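Local coordinates for protein beta chain (Acipenser persicus, PDB 6IYH) that probably carries oxygen in the blood of the Persian sturgeon, as the haem-binding beta subunit of a four-chain haemoglobin, at residues F8-L13 and Q126-K131; T85-F90 and S138-E143. One frame throughout, in Å; residues are numbered along the deposited sequence.

Both interactions draw on helix 123-142, the last long helix of this globin chain: interaction 1 sets its first half across helix 4-14, near the chain's start, and interaction 2 joins its last residues to helix 85-94. Along the sequence the segments alternate, 8-13, 85-90, 126-131 and 138-143, so the two links interlock. Their centres are 22 Å apart and their nearest atoms about 8 Å, without touching. Interaction 1 is a wholly buried packing of apolar side chains, whereas interaction 2 reaches the haem itself through Leu87, Phe90 and Leu140. One helix thus ties the N-terminal helix and helix 85-94, which lines the haem pocket, into the same all-helical fold.

Interaction 1: F8-L13 and Q126-K131; sequences FAITTL and QAAWQK
Trp129 lays its indole against Ala9, Ile10 and Leu13 of the neighbouring helix. NE1 points at the carbonyl oxygen of Ala9, which lies at the ring edge, near its plane; the N-H...O bond is weak, with NE1 3.5 Å from Ala9 O and an angle of 150° at the hydrogen. Beside it, Trp129 CZ2 comes within 3.3 Å of Ile10 O. Ile10 CG1 sits over one face of the indole toward its rim, and Ile10 CG2 approaches Trp129 CZ2 at 3.9 Å. Leu13 meets the ring obliquely, its CB 3.6 Å from Trp129 NE1 and its CD2 3.8 Å from Trp129 CZ2. Where the backbones come near each other, two methyls touch directly, Ala9 CB to Ala128 CB at 3.8 Å.

In globin terms this is the A helix lying across the H helix: the axes of the two short segments approach to 8.9 Å and cross at -91°. Trp129 has its CG beside the backbone N (chi1 -82°), which carries the ring over to residues 8-13. With a serine in place of Trp129, Ile10 and Leu13 would probably lose the flat surface they pack on, leaving a gap between the helices and Ala9 O with only the weak bond from Leu13 N of its two weak ones here.

Farther out, Leu113 of helix 100-117 touches both Leu13 and Trp129, while Ile74 of helix 57-75 touches Ile10 and Trp129. On the same helix as Trp129, Lys131 forms a salt bridge with Glu6 and a cation-pi contact with Trp2, a second tie to the N-terminal region.

Interaction 2: T85-F90 and S138-E143; sequences TALSTF and SALSKE. With HEM (protoporphyrin IX containing Fe), chain D.
Ser88 turns its OG away from its own backbone N (chi1 176°) and into the backbone of 138-143, while Glu143, folded back at chi1 -44° and chi2 -65°, lays its CB and CG against that hydroxyl. The serine oxygen works both ways: it donates to Leu140 O at 2.7 Å from OG, coming in from above the carbonyl plane, and accepts from Glu143 N at 2.9 Å. These two bonds fix the rotation of the hydroxyl, and Ser88 fits as a knob into a hole formed by Ala139, Leu140, Ser141 and Lys142. Alongside, Thr89 OG1 lies 3.4 Å from Glu143 CB and gives its proton to Thr85 O, which Thr89 N reaches from the opposite face. The Glu143 carboxyl carbon CD rests 3.8 Å from the methyl CG2 of Thr85, whose hydroxyl bonds chiefly to Asp82 O, with Ala81 O also within hydrogen-bonding range.

Toward the haem the contact turns apolar. Leu87 CD2 meets Leu140 CD2 at 4.1 Å, and Leu140 CD1 comes within 3.4 Å of the vinyl carbon CAB of the porphyrin. Phe90 presents its ring edge to the porphyrin's CHA.

In the globin fold these are the F and H helices. His91, one turn beyond Leu87, hydrogen-bonds through ND1 to Leu87 O and is probably the proximal histidine; Phe102 of helix 100-117 packs on Leu140 and Ser141, and Val80 of helix 80-83 on Ala139.

Interaction 1: F8-L13 and Q126-K131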
ATOM      1  N   PHE B   8      18.027 -23.057   5.817  1.00 28.47           N
ATOM      2  CA  PHE B   8      19.343 -22.898   6.348  1.00 29.12           C
ATOM      3  C   PHE B   8      19.725 -21.450   6.569  1.00 26.20           C
ATOM      4  O   PHE B   8      20.299 -21.127   7.605  1.00 22.00           O
ATOM      5  CB  PHE B   8      20.353 -23.484   5.367  1.00 30.22           C
ATOM      6  CG  PHE B   8      21.767 -23.394   5.838  1.00 32.56           C
ATOM      7  CD1 PHE B   8      22.237 -24.248   6.811  1.00 34.10           C
ATOM      8  CD2 PHE B   8      22.614 -22.439   5.323  1.00 35.25           C
ATOM      9  CE1 PHE B   8      23.535 -24.170   7.206  1.00 35.55           C
ATOM     10  CE2 PHE B   8      23.914 -22.338   5.736  1.00 39.01           C
ATOM     11  CZ  PHE B   8      24.379 -23.215   6.663  1.00 38.04           C
ATOM     12  N   ALA B   9      19.452 -20.596   5.586  1.00 21.60           N
ATOM     13  CA  ALA B   9      19.681 -19.146   5.688  1.00 21.79           C
ATOM     14  C   ALA B   9      18.952 -18.568   6.906  1.00 19.97           C
ATOM     15  O   ALA B   9      19.539 -17.750   7.613  1.00 19.19           O
ATOM     16  CB  ALA B   9      19.253 -18.433   4.389  1.00 22.33           C
ATOM     17  N   ILE B  10      17.735 -19.012   7.152  1.00 19.06           N
ATOM     18  CA  ILE B  10      16.917 -18.541   8.270  1.00 22.18           C
ATOM     19  C   ILE B  10      17.440 -19.065   9.606  1.00 23.01           C
ATOM     20  O   ILE B  10      17.750 -18.249  10.484  1.00 22.37           O
ATOM     21  CB  ILE B  10      15.430 -18.930   8.096  1.00 22.77           C
ATOM     22  CG1 ILE B  10      14.883 -18.188   6.892  1.00 22.25           C
ATOM     23  CG2 ILE B  10      14.602 -18.637   9.342  1.00 22.28           C
ATOM     24  CD1 ILE B  10      13.529 -18.700   6.446  1.00 26.72           C
ATOM     25  N   THR B  11      17.588 -20.393   9.746  1.00 21.95           N
ATOM     26  CA  THR B  11      17.940 -20.968  11.053  1.00 23.72           C
ATOM     27  C   THR B  11      19.414 -20.640  11.429  1.00 20.29           C
ATOM     28  O   THR B  11      19.679 -20.365  12.627  1.00 21.22           O
ATOM     29  CB  THR B  11      17.618 -22.452  11.120  1.00 25.90           C
ATOM     30  OG1 THR B  11      18.370 -23.072  10.100  1.00 28.04           O
ATOM     31  CG2 THR B  11      16.146 -22.690  10.922  1.00 29.06           C
ATOM     32  N   THR B  12      20.340 -20.508  10.467  1.00 21.86           N
ATOM     33  CA  THR B  12      21.724 -20.128  10.824  1.00 26.06           C
ATOM     34  C   THR B  12      21.821 -18.692  11.283  1.00 21.57           C
ATOM     35  O   THR B  12      22.535 -18.394  12.229  1.00 19.13           O
ATOM     36  CB  THR B  12      22.830 -20.372   9.768  1.00 29.61           C
ATOM     37  OG1 THR B  12      22.692 -19.473   8.685  1.00 38.57           O
ATOM     38  CG2 THR B  12      22.720 -21.759   9.188  1.00 29.37           C
ATOM     39  N   LEU B  13      21.128 -17.793  10.599  1.00 18.20           N
ATOM     40  CA  LEU B  13      21.173 -16.408  11.036  1.00 15.01           C
ATOM     41  C   LEU B  13      20.466 -16.276  12.369  1.00 13.11           C
ATOM     42  O   LEU B  13      20.949 -15.545  13.235  1.00 12.39           O
ATOM     43  CB  LEU B  13      20.513 -15.497   9.961  1.00 17.21           C
ATOM     44  CG  LEU B  13      20.746 -14.012  10.235  1.00 20.34           C
ATOM     45  CD1 LEU B  13      20.706 -13.132   8.975  1.00 22.11           C
ATOM     46  CD2 LEU B  13      19.578 -13.462  11.043  1.00 21.44           C
ATOM     47  N   GLN B 126      19.170 -12.333   2.631  1.00 12.20           N
ATOM     48  CA  GLN B 126      18.060 -11.272   2.673  1.00 11.79           C
ATOM     49  C   GLN B 126      16.812 -11.767   1.986  1.00 11.52           C
ATOM     50  O   GLN B 126      15.737 -11.583   2.465  1.00 11.01           O
ATOM     51  CB  GLN B 126      18.492  -9.909   2.098  1.00 12.75           C
ATOM     52  CG  GLN B 126      17.304  -8.922   2.108  1.00 12.05           C
ATOM     53  CD  GLN B 126      17.625  -7.669   1.413  1.00 15.14           C
ATOM     54  OE1 GLN B 126      18.678  -7.473   0.994  1.00 15.18           O
ATOM     55  NE2 GLN B 126      16.690  -6.823   1.335  1.00 15.56           N
ATOM     56  N   ALA B 127      16.946 -12.470   0.831  1.00 11.41           N
ATOM     57  CA  ALA B 127      15.777 -12.917   0.096  1.00 11.36           C
ATOM     58  C   ALA B 127      15.024 -13.908   0.892  1.00 11.23           C
ATOM     59  O   ALA B 127      13.804 -13.852   0.975  1.00 11.08           O
ATOM     60  CB  ALA B 127      16.142 -13.455  -1.295  1.00 12.44           C
ATOM     61  N   ALA B 128      15.728 -14.831   1.567  1.00 10.99           N
ATOM     62  CA  ALA B 128      15.060 -15.796   2.428  1.00 11.40           C
ATOM     63  C   ALA B 128      14.355 -15.164   3.647  1.00 11.38           C
ATOM     64  O   ALA B 128      13.234 -15.523   3.976  1.00 11.34           O
ATOM     65  CB  ALA B 128      16.061 -16.841   2.951  1.00 12.88           C
ATOM     66  N   TRP B 129      15.011 -14.203   4.272  1.00 12.38           N
ATOM     67  CA  TRP B 129      14.420 -13.430   5.367  1.00 12.45           C
ATOM     68  C   TRP B 129      13.211 -12.567   4.904  1.00 10.95           C
ATOM     69  O   TRP B 129      12.230 -12.494   5.629  1.00 10.95           O
ATOM     70  CB  TRP B 129      15.451 -12.584   6.107  1.00 13.55           C
ATOM     71  CG  TRP B 129      16.141 -13.445   7.082  1.00 14.79           C
ATOM     72  CD1 TRP B 129      17.262 -14.172   6.884  1.00 17.39           C
ATOM     73  CD2 TRP B 129      15.667 -13.764   8.363  1.00 15.78           C
ATOM     74  NE1 TRP B 129      17.541 -14.952   8.023  1.00 19.58           N
ATOM     75  CE2 TRP B 129      16.549 -14.733   8.918  1.00 15.76           C
ATOM     76  CE3 TRP B 129      14.528 -13.387   9.091  1.00 17.00           C
ATOM     77  CZ2 TRP B 129      16.382 -15.239  10.195  1.00 18.78           C
ATOM     78  CZ3 TRP B 129      14.340 -13.926  10.393  1.00 19.81           C
ATOM     79  CH2 TRP B 129      15.279 -14.830  10.923  1.00 17.79           C
ATOM     80  N   GLN B 130      13.275 -12.005   3.727  1.00 10.39           N
ATOM     81  CA  GLN B 130      12.095 -11.288   3.206  1.00 11.34           C
ATOM     82  C   GLN B 130      10.907 -12.229   3.008  1.00 11.30           C
ATOM     83  O   GLN B 130       9.784 -11.919   3.341  1.00 10.82           O
ATOM     84  CB  GLN B 130      12.468 -10.591   1.952  1.00 11.54           C
ATOM     85  CG  GLN B 130      11.322  -9.807   1.321  1.00 12.03           C
ATOM     86  CD  GLN B 130      10.880  -8.673   2.230  1.00 12.22           C
ATOM     87  OE1 GLN B 130      11.682  -8.092   2.965  1.00 13.06           O
ATOM     88  NE2 GLN B 130       9.561  -8.404   2.210  1.00 13.11           N
ATOM     89  N   LYS B 131      11.176 -13.467   2.562  1.00 11.13           N
ATOM     90  CA  LYS B 131      10.142 -14.433   2.419  1.00 12.34           C
ATOM     91  C   LYS B 131       9.581 -14.781   3.769  1.00 11.94           C
ATOM     92  O   LYS B 131       8.359 -14.870   3.956  1.00 12.59           O
ATOM     93  CB  LYS B 131      10.697 -15.676   1.654  1.00 13.50           C
ATOM     94  CG  LYS B 131       9.684 -16.791   1.520  1.00 14.67           C
ATOM     95  CD  LYS B 131      10.289 -17.942   0.753  1.00 17.74           C
ATOM     96  CE  LYS B 131       9.367 -19.126   0.828  1.00 19.02           C
ATOM     97  NZ  LYS B 131       9.874 -20.149  -0.148  1.00 24.14           N
TER

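Interaction 2: T85-F90 and S138-E143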
ATOM      1  N   THR B  85      -2.848 -17.628  14.567  1.00 23.93           N
ATOM      2  CA  THR B  85      -4.264 -17.314  14.626  1.00 24.35           C
ATOM      3  C   THR B  85      -4.693 -16.430  15.752  1.00 20.98           C
ATOM      4  O   THR B  85      -5.329 -15.411  15.508  1.00 20.38           O
ATOM      5  CB  THR B  85      -5.137 -18.610  14.672  1.00 27.26           C
ATOM      6  OG1 THR B  85      -4.884 -19.375  13.509  1.00 26.24           O
ATOM      7  CG2 THR B  85      -6.564 -18.229  14.676  1.00 27.21           C
ATOM      8  N   ALA B  86      -4.404 -16.777  16.992  1.00 19.49           N
ATOM      9  CA  ALA B  86      -4.810 -15.955  18.095  1.00 19.10           C
ATOM     10  C   ALA B  86      -4.136 -14.556  18.018  1.00 18.12           C
ATOM     11  O   ALA B  86      -4.751 -13.518  18.371  1.00 17.32           O
ATOM     12  CB  ALA B  86      -4.469 -16.614  19.450  1.00 21.79           C
ATOM     13  N   LEU B  87      -2.854 -14.561  17.702  1.00 17.99           N
ATOM     14  CA  LEU B  87      -2.087 -13.312  17.664  1.00 16.95           C
ATOM     15  C   LEU B  87      -2.643 -12.352  16.603  1.00 14.36           C
ATOM     16  O   LEU B  87      -2.721 -11.118  16.842  1.00 15.79           O
ATOM     17  CB  LEU B  87      -0.574 -13.633  17.442  1.00 16.86           C
ATOM     18  CG  LEU B  87       0.376 -12.534  17.749  1.00 17.71           C
ATOM     19  CD1 LEU B  87       0.317 -12.056  19.211  1.00 18.31           C
ATOM     20  CD2 LEU B  87       1.804 -12.922  17.371  1.00 19.10           C
ATOM     21  N   SER B  88      -2.968 -12.896  15.459  1.00 15.76           N
ATOM     22  CA  SER B  88      -3.633 -12.131  14.388  1.00 18.14           C
ATOM     23  C   SER B  88      -4.954 -11.563  14.849  1.00 20.35           C
ATOM     24  O   SER B  88      -5.221 -10.361  14.720  1.00 16.77           O
ATOM     25  CB  SER B  88      -3.840 -12.985  13.169  1.00 20.97           C
ATOM     26  OG  SER B  88      -4.571 -12.238  12.175  1.00 21.56           O
ATOM     27  N   THR B  89      -5.781 -12.424  15.457  1.00 17.92           N
ATOM     28  CA  THR B  89      -7.028 -11.940  16.003  1.00 20.12           C
ATOM     29  C   THR B  89      -6.886 -10.879  17.015  1.00 17.96           C
ATOM     30  O   THR B  89      -7.616  -9.880  16.985  1.00 18.90           O
ATOM     31  CB  THR B  89      -7.900 -13.084  16.613  1.00 24.32           C
ATOM     32  OG1 THR B  89      -8.128 -14.080  15.630  1.00 39.06           O
ATOM     33  CG2 THR B  89      -9.259 -12.548  16.949  1.00 30.71           C
ATOM     34  N   PHE B  90      -5.876 -11.011  17.869  1.00 18.67           N
ATOM     35  CA  PHE B  90      -5.588 -10.020  18.858  1.00 16.82           C
ATOM     36  C   PHE B  90      -5.248  -8.652  18.220  1.00 16.20           C
ATOM     37  O   PHE B  90      -5.736  -7.602  18.665  1.00 15.31           O
ATOM     38  CB  PHE B  90      -4.419 -10.500  19.717  1.00 17.36           C
ATOM     39  CG  PHE B  90      -3.994  -9.540  20.785  1.00 18.69           C
ATOM     40  CD1 PHE B  90      -4.850  -9.179  21.834  1.00 23.15           C
ATOM     41  CD2 PHE B  90      -2.693  -9.052  20.791  1.00 19.80           C
ATOM     42  CE1 PHE B  90      -4.440  -8.300  22.825  1.00 22.03           C
ATOM     43  CE2 PHE B  90      -2.286  -8.149  21.771  1.00 23.38           C
ATOM     44  CZ  PHE B  90      -3.136  -7.799  22.820  1.00 24.74           C
ATOM     45  N   SER B 138       1.603 -11.960   6.353  1.00 16.90           N
ATOM     46  CA  SER B 138       0.405 -12.581   5.844  1.00 18.19           C
ATOM     47  C   SER B 138      -0.336 -13.282   7.022  1.00 18.60           C
ATOM     48  O   SER B 138      -1.577 -13.170   7.157  1.00 18.50           O
ATOM     49  CB  SER B 138       0.766 -13.512   4.694  1.00 19.98           C
ATOM     50  OG  SER B 138      -0.395 -14.249   4.373  1.00 22.84           O
ATOM     51  N   ALA B 139       0.392 -14.035   7.852  1.00 18.17           N
ATOM     52  CA  ALA B 139      -0.233 -14.689   9.019  1.00 19.96           C
ATOM     53  C   ALA B 139      -0.891 -13.700   9.996  1.00 20.22           C
ATOM     54  O   ALA B 139      -1.991 -13.976  10.560  1.00 17.96           O
ATOM     55  CB  ALA B 139       0.764 -15.539   9.739  1.00 19.70           C
ATOM     56  N   LEU B 140      -0.230 -12.540  10.232  1.00 17.09           N
ATOM     57  CA  LEU B 140      -0.784 -11.542  11.114  1.00 19.93           C
ATOM     58  C   LEU B 140      -1.982 -10.816  10.529  1.00 19.50           C
ATOM     59  O   LEU B 140      -2.830 -10.419  11.295  1.00 21.10           O
ATOM     60  CB  LEU B 140       0.283 -10.496  11.512  1.00 20.37           C
ATOM     61  CG  LEU B 140       1.277 -11.092  12.486  1.00 22.13           C
ATOM     62  CD1 LEU B 140       2.431 -10.135  12.683  1.00 23.69           C
ATOM     63  CD2 LEU B 140       0.596 -11.339  13.835  1.00 23.89           C
ATOM     64  N   SER B 141      -2.006 -10.658   9.212  1.00 20.80           N
ATOM     65  CA  SER B 141      -3.127 -10.004   8.465  1.00 24.29           C
ATOM     66  C   SER B 141      -4.360 -10.940   8.281  1.00 26.38           C
ATOM     67  O   SER B 141      -5.470 -10.514   7.978  1.00 32.15           O
ATOM     68  CB  SER B 141      -2.601  -9.528   7.128  1.00 24.45           C
ATOM     69  OG  SER B 141      -1.479  -8.667   7.326  1.00 27.26           O
ATOM     70  N   LYS B 142      -4.212 -12.236   8.536  1.00 29.33           N
ATOM     71  CA  LYS B 142      -5.213 -13.207   8.051  1.00 31.87           C
ATOM     72  C   LYS B 142      -6.553 -13.096   8.767  1.00 34.63           C
ATOM     73  O   LYS B 142      -7.632 -13.109   8.132  1.00 36.87           O
ATOM     74  CB  LYS B 142      -4.688 -14.649   8.177  1.00 33.43           C
ATOM     75  CG  LYS B 142      -5.639 -15.618   7.524  1.00 38.60           C
ATOM     76  CD  LYS B 142      -5.096 -17.012   7.511  1.00 44.27           C
ATOM     77  CE  LYS B 142      -5.863 -17.825   6.482  1.00 45.93           C
ATOM     78  NZ  LYS B 142      -5.764 -19.271   6.815  1.00 48.13           N
ATOM     79  N   GLU B 143      -6.514 -12.972  10.090  1.00 33.69           N
ATOM     80  CA  GLU B 143      -7.775 -12.937  10.892  1.00 37.16           C
ATOM     81  C   GLU B 143      -8.394 -11.511  10.857  1.00 42.16           C
ATOM     82  O   GLU B 143      -9.348 -11.208  11.613  1.00 43.11           O
ATOM     83  CB  GLU B 143      -7.579 -13.448  12.307  1.00 35.62           C
ATOM     84  CG  GLU B 143      -6.738 -14.734  12.367  1.00 38.94           C
ATOM     85  CD  GLU B 143      -7.360 -15.962  11.725  1.00 43.35           C
ATOM     86  OE1 GLU B 143      -6.602 -16.753  11.090  1.00 43.75           O
ATOM     87  OE2 GLU B 143      -8.576 -16.162  11.908  1.00 40.98           O
TER
HETATM   88  CHA HEM D 201       1.447  -7.084  21.338  1.00 14.89           C
HETATM   89  CHB HEM D 201       3.791  -9.754  18.110  1.00 14.80           C
HETATM   90  CHC HEM D 201       3.493  -6.063  14.967  1.00 13.42           C
HETATM   91  CHD HEM D 201       1.005  -3.479  18.190  1.00 14.55           C
HETATM   92  C1A HEM D 201       2.082  -8.113  20.682  1.00 14.35           C
HETATM   93  C2A HEM D 201       2.458  -9.324  21.340  1.00 16.02           C
HETATM   94  C3A HEM D 201       3.124 -10.055  20.463  1.00 16.50           C
HETATM   95  C4A HEM D 201       3.212  -9.314  19.253  1.00 15.65           C
HETATM   96  CMA HEM D 201       3.721 -11.443  20.701  1.00 18.58           C
HETATM   97  CAA HEM D 201       2.147  -9.748  22.764  1.00 19.40           C
HETATM   98  CBA HEM D 201       0.874 -10.592  22.761  1.00 20.98           C
HETATM   99  CGA HEM D 201       0.465 -11.111  24.132  1.00 30.59           C
HETATM  100  O1A HEM D 201       0.092 -10.343  25.043  1.00 32.49           O
HETATM  101  O2A HEM D 201       0.473 -12.332  24.369  1.00 27.91           O
HETATM  102  C1B HEM D 201       3.932  -8.968  16.947  1.00 14.52           C
HETATM  103  C2B HEM D 201       4.579  -9.410  15.742  1.00 14.48           C
HETATM  104  C3B HEM D 201       4.554  -8.336  14.902  1.00 14.39           C
HETATM  105  C4B HEM D 201       3.765  -7.298  15.552  1.00 14.04           C
HETATM  106  CMB HEM D 201       5.315 -10.727  15.441  1.00 14.31           C
HETATM  107  CAB HEM D 201       5.077  -8.137  13.533  1.00 17.37           C
HETATM  108  CBB HEM D 201       6.002  -8.936  12.970  1.00 23.46           C
HETATM  109  C1C HEM D 201       2.857  -4.991  15.545  1.00 13.24           C
HETATM  110  C2C HEM D 201       2.584  -3.694  14.967  1.00 12.21           C
HETATM  111  C3C HEM D 201       1.857  -2.966  15.897  1.00 12.93           C
HETATM  112  C4C HEM D 201       1.610  -3.856  17.034  1.00 14.33           C
HETATM  113  CMC HEM D 201       3.210  -3.283  13.681  1.00 13.26           C
HETATM  114  CAC HEM D 201       1.396  -1.554  15.884  1.00 16.16           C
HETATM  115  CBC HEM D 201       1.812  -0.712  14.926  1.00 18.60           C
HETATM  116  C1D HEM D 201       1.003  -4.277  19.347  1.00 14.43           C
HETATM  117  C2D HEM D 201       0.447  -3.781  20.595  1.00 15.70           C
HETATM  118  C3D HEM D 201       0.510  -4.784  21.482  1.00 16.85           C
HETATM  119  C4D HEM D 201       1.170  -5.854  20.731  1.00 14.86           C
HETATM  120  CMD HEM D 201      -0.210  -2.416  20.815  1.00 15.99           C
HETATM  121  CAD HEM D 201       0.097  -4.782  22.946  1.00 21.24           C
HETATM  122  CBD HEM D 201       1.259  -4.040  23.669  1.00 26.93           C
HETATM  123  CGD HEM D 201       1.153  -3.896  25.179  1.00 32.00           C
HETATM  124  O1D HEM D 201       1.612  -4.761  25.946  1.00 40.77           O
HETATM  125  O2D HEM D 201       0.682  -2.862  25.647  1.00 32.12           O
HETATM  126  NA  HEM D 201       2.548  -8.126  19.436  1.00 13.48           N
HETATM  127  NB  HEM D 201       3.390  -7.743  16.765  1.00 14.04           N
HETATM  128  NC  HEM D 201       2.206  -5.041  16.769  1.00 12.87           N
HETATM  129  ND  HEM D 201       1.434  -5.562  19.395  1.00 13.20           N
HETATM  130 FE   HEM D 201       2.344  -6.628  18.118  1.00 14.44          FE
HETATM  131  O   HOH W   1       4.131  -5.718  18.679  1.00 14.05           O